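Local coordinates for protein Two-component system sensor histidine kinase (Bacteroides thetaiotaomicron, PDB 3OTT) that probably senses saccharides through its extracellular beta-propeller domains and relays the signal as a histidine kinase that controls transcription, at residues 75-84 / 94-105. Numbering follows the deposited sequence.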
# COMPACT_ATOMS: atom_id res chain seq x y z
N TYR B 75 -15.75 -5.68 -18.18
CA TYR B 75 -16.58 -6.84 -18.62
C TYR B 75 -17.09 -7.69 -17.47
O TYR B 75 -16.45 -7.83 -16.44
CB TYR B 75 -15.83 -7.78 -19.59
CG TYR B 75 -15.16 -7.11 -20.78
CD1 TYR B 75 -15.92 -6.66 -21.89
CD2 TYR B 75 -13.78 -6.94 -20.81
CE1 TYR B 75 -15.29 -6.01 -22.96
CE2 TYR B 75 -13.15 -6.27 -21.88
CZ TYR B 75 -13.90 -5.82 -22.93
OH TYR B 75 -13.20 -5.23 -23.97
N LEU B 76 -18.24 -8.28 -17.65
CA LEU B 76 -18.67 -9.36 -16.77
C LEU B 76 -18.53 -10.62 -17.61
O LEU B 76 -19.21 -10.70 -18.65
CB LEU B 76 -20.13 -9.18 -16.31
CG LEU B 76 -20.49 -8.27 -15.13
CD1 LEU B 76 -19.55 -7.12 -14.91
CD2 LEU B 76 -21.89 -7.72 -15.29
N TYR B 77 -17.59 -11.49 -17.25
CA TYR B 77 -17.44 -12.83 -17.82
C TYR B 77 -18.30 -13.74 -16.97
O TYR B 77 -18.09 -13.85 -15.75
CB TYR B 77 -15.95 -13.33 -17.78
CG TYR B 77 -15.07 -12.86 -18.93
CD1 TYR B 77 -15.14 -11.53 -19.38
CD2 TYR B 77 -14.17 -13.72 -19.53
CE1 TYR B 77 -14.35 -11.09 -20.47
CE2 TYR B 77 -13.33 -13.32 -20.58
CZ TYR B 77 -13.44 -11.99 -21.06
OH TYR B 77 -12.63 -11.59 -22.13
N MET B 78 -19.24 -14.43 -17.59
CA MET B 78 -20.21 -15.22 -16.85
C MET B 78 -20.30 -16.64 -17.42
O MET B 78 -20.40 -16.81 -18.64
CB MET B 78 -21.58 -14.53 -16.97
CG MET B 78 -21.55 -13.07 -16.41
SD MET B 78 -23.16 -12.36 -16.69
CE MET B 78 -23.12 -11.94 -18.45
N GLY B 79 -20.27 -17.65 -16.54
CA GLY B 79 -20.34 -19.01 -17.03
C GLY B 79 -21.76 -19.46 -17.29
O GLY B 79 -22.63 -19.17 -16.50
N THR B 80 -21.98 -20.20 -18.39
CA THR B 80 -23.33 -20.62 -18.85
C THR B 80 -23.19 -22.05 -19.42
O THR B 80 -22.07 -22.56 -19.49
CB THR B 80 -23.87 -19.70 -20.02
OG1 THR B 80 -23.05 -19.85 -21.17
CG2 THR B 80 -23.88 -18.20 -19.67
N ASP B 81 -24.31 -22.67 -19.81
CA ASP B 81 -24.35 -23.92 -20.60
C ASP B 81 -23.55 -23.80 -21.91
O ASP B 81 -22.89 -24.75 -22.35
CB ASP B 81 -25.82 -24.22 -20.97
CG ASP B 81 -26.72 -24.44 -19.71
OD1 ASP B 81 -26.20 -24.60 -18.57
OD2 ASP B 81 -27.97 -24.47 -19.86
N ASN B 82 -23.63 -22.64 -22.54
CA ASN B 82 -22.95 -22.51 -23.81
C ASN B 82 -21.49 -22.04 -23.68
O ASN B 82 -20.71 -22.09 -24.63
CB ASN B 82 -23.70 -21.66 -24.80
CG ASN B 82 -23.07 -21.73 -26.18
OD1 ASN B 82 -22.74 -20.70 -26.77
ND2 ASN B 82 -22.86 -22.96 -26.70
N GLY B 83 -21.09 -21.64 -22.50
CA GLY B 83 -19.69 -21.35 -22.34
C GLY B 83 -19.52 -20.16 -21.45
O GLY B 83 -19.69 -20.23 -20.22
N ILE B 84 -19.16 -19.08 -22.09
CA ILE B 84 -18.92 -17.85 -21.39
C ILE B 84 -19.60 -16.75 -22.13
O ILE B 84 -19.37 -16.54 -23.29
CB ILE B 84 -17.43 -17.56 -21.26
CG1 ILE B 84 -16.82 -18.58 -20.31
CG2 ILE B 84 -17.21 -16.10 -20.80
CD1 ILE B 84 -15.43 -18.32 -19.95
N TYR B 94 -23.38 -7.02 -25.26
CA TYR B 94 -22.70 -8.33 -25.22
C TYR B 94 -21.62 -8.28 -26.29
O TYR B 94 -21.90 -7.86 -27.38
CB TYR B 94 -23.68 -9.51 -25.44
CG TYR B 94 -24.51 -9.69 -24.21
CD1 TYR B 94 -24.04 -10.43 -23.16
CD2 TYR B 94 -25.73 -9.03 -24.05
CE1 TYR B 94 -24.77 -10.58 -21.97
CE2 TYR B 94 -26.47 -9.14 -22.88
CZ TYR B 94 -25.97 -9.93 -21.82
OH TYR B 94 -26.67 -10.11 -20.65
N GLU B 95 -20.40 -8.66 -25.93
CA GLU B 95 -19.26 -8.47 -26.79
C GLU B 95 -18.46 -9.70 -26.81
O GLU B 95 -17.51 -9.76 -26.02
CB GLU B 95 -18.34 -7.33 -26.26
CG GLU B 95 -18.69 -5.98 -26.94
CD GLU B 95 -17.96 -4.75 -26.40
OE1 GLU B 95 -16.89 -4.93 -25.77
OE2 GLU B 95 -18.45 -3.60 -26.64
N GLN B 96 -18.82 -10.70 -27.63
CA GLN B 96 -18.05 -11.98 -27.65
C GLN B 96 -16.67 -11.92 -28.31
O GLN B 96 -16.54 -11.60 -29.49
CB GLN B 96 -18.79 -13.18 -28.29
CG GLN B 96 -19.96 -13.85 -27.49
CD GLN B 96 -19.63 -14.29 -26.02
OE1 GLN B 96 -20.14 -13.67 -25.04
NE2 GLN B 96 -18.83 -15.36 -25.86
N PRO B 97 -15.64 -12.37 -27.56
CA PRO B 97 -14.31 -12.76 -28.07
C PRO B 97 -14.40 -13.71 -29.26
O PRO B 97 -15.39 -14.39 -29.42
CB PRO B 97 -13.70 -13.53 -26.87
CG PRO B 97 -14.35 -12.96 -25.65
CD PRO B 97 -15.80 -12.71 -26.12
N GLU B 98 -13.38 -13.77 -30.11
CA GLU B 98 -13.38 -14.73 -31.17
C GLU B 98 -13.22 -16.17 -30.61
O GLU B 98 -13.54 -17.12 -31.31
CB GLU B 98 -12.36 -14.39 -32.28
CG GLU B 98 -13.03 -13.71 -33.56
CD GLU B 98 -12.18 -13.76 -34.90
OE1 GLU B 98 -10.93 -13.53 -34.90
OE2 GLU B 98 -12.80 -14.02 -35.97
N THR B 99 -12.80 -16.32 -29.36
CA THR B 99 -12.47 -17.66 -28.80
C THR B 99 -13.63 -18.64 -28.63
O THR B 99 -14.68 -18.31 -28.06
CB THR B 99 -11.77 -17.56 -27.42
OG1 THR B 99 -10.79 -16.52 -27.45
CG2 THR B 99 -11.11 -18.93 -27.01
N ASP B 100 -13.39 -19.86 -29.08
CA ASP B 100 -14.24 -20.99 -28.81
C ASP B 100 -14.01 -21.46 -27.39
O ASP B 100 -12.99 -22.05 -27.08
CB ASP B 100 -13.95 -22.10 -29.81
CG ASP B 100 -15.03 -23.17 -29.80
OD1 ASP B 100 -15.83 -23.19 -28.82
OD2 ASP B 100 -15.07 -23.99 -30.77
N PHE B 101 -14.94 -21.16 -26.50
CA PHE B 101 -14.83 -21.51 -25.10
C PHE B 101 -15.45 -22.89 -24.84
O PHE B 101 -16.35 -23.30 -25.55
CB PHE B 101 -15.56 -20.45 -24.27
CG PHE B 101 -14.77 -19.12 -24.12
CD1 PHE B 101 -13.48 -19.09 -23.52
CD2 PHE B 101 -15.34 -17.91 -24.54
CE1 PHE B 101 -12.80 -17.91 -23.37
CE2 PHE B 101 -14.66 -16.68 -24.38
CZ PHE B 101 -13.38 -16.67 -23.80
N PRO B 102 -14.99 -23.60 -23.81
CA PRO B 102 -15.70 -24.82 -23.44
C PRO B 102 -17.11 -24.49 -22.91
O PRO B 102 -17.35 -23.39 -22.47
CB PRO B 102 -14.85 -25.39 -22.31
CG PRO B 102 -14.23 -24.25 -21.69
CD PRO B 102 -13.93 -23.27 -22.83
N THR B 103 -18.00 -25.47 -22.99
CA THR B 103 -19.36 -25.41 -22.53
C THR B 103 -19.48 -25.67 -21.01
O THR B 103 -18.53 -26.16 -20.38
CB THR B 103 -20.20 -26.48 -23.31
OG1 THR B 103 -19.69 -27.79 -23.04
CG2 THR B 103 -20.20 -26.22 -24.86
N ASP B 104 -20.63 -25.33 -20.41
CA ASP B 104 -20.94 -25.79 -19.02
C ASP B 104 -19.88 -25.36 -17.98
O ASP B 104 -19.40 -26.20 -17.17
CB ASP B 104 -21.12 -27.32 -18.99
CG ASP B 104 -22.15 -27.81 -20.01
OD1 ASP B 104 -23.28 -27.20 -20.07
OD2 ASP B 104 -21.85 -28.78 -20.77
N VAL B 105 -19.51 -24.09 -18.03
CA VAL B 105 -18.66 -23.47 -17.06
C VAL B 105 -19.42 -23.29 -15.73
O VAL B 105 -20.64 -22.85 -15.71
CB VAL B 105 -18.18 -22.14 -17.60
CG1 VAL B 105 -17.45 -21.33 -16.56
CG2 VAL B 105 -17.28 -22.37 -18.86
O HOH W 1 -24.29 -26.14 -17.92
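With I84 CG1 anti to its carbonyl carbon (chi1 -68°) and the chain then extended, CD1 lies over one face of the F101 ring, 4.2 Å from its centroid and 14° off the normal; the F101 ring receives T99 CB on the opposite face. Such a sandwich illustrates how a connection without regular structure can pack an aromatic ring on the side chain that starts an inner strand, here 84-88. V105 CG2 adds to the apolar patch, 4.1 Å from I84 CG1. A bend at chi2 (-53°) turns the amide of Q96 toward strand 84-88, where NE2 donates to I84 O at 2.9 Å, nearly in line with the carbonyl, while OE1 accepts from V86 N, so both ends of the amide are used. At the hairpin turn, T80 OG1 takes the N-H of G83 in an ST motif. D104 N reaches D81 O at 3.0 Å from above the carbonyl plane, and V105 N adds a weak bond to T80 O. Nearby, the D81 and D104 carboxylates, OD1 to OD1 4.2 Å, share a bridging water that donates to both and probably eases their repulsion; Y66 also bonds D81. The contact joins the turn of one four-stranded antiparallel blade to the connection leading from its outermost strand to the innermost strand of the next, the blade-to-blade connection of a beta-propeller.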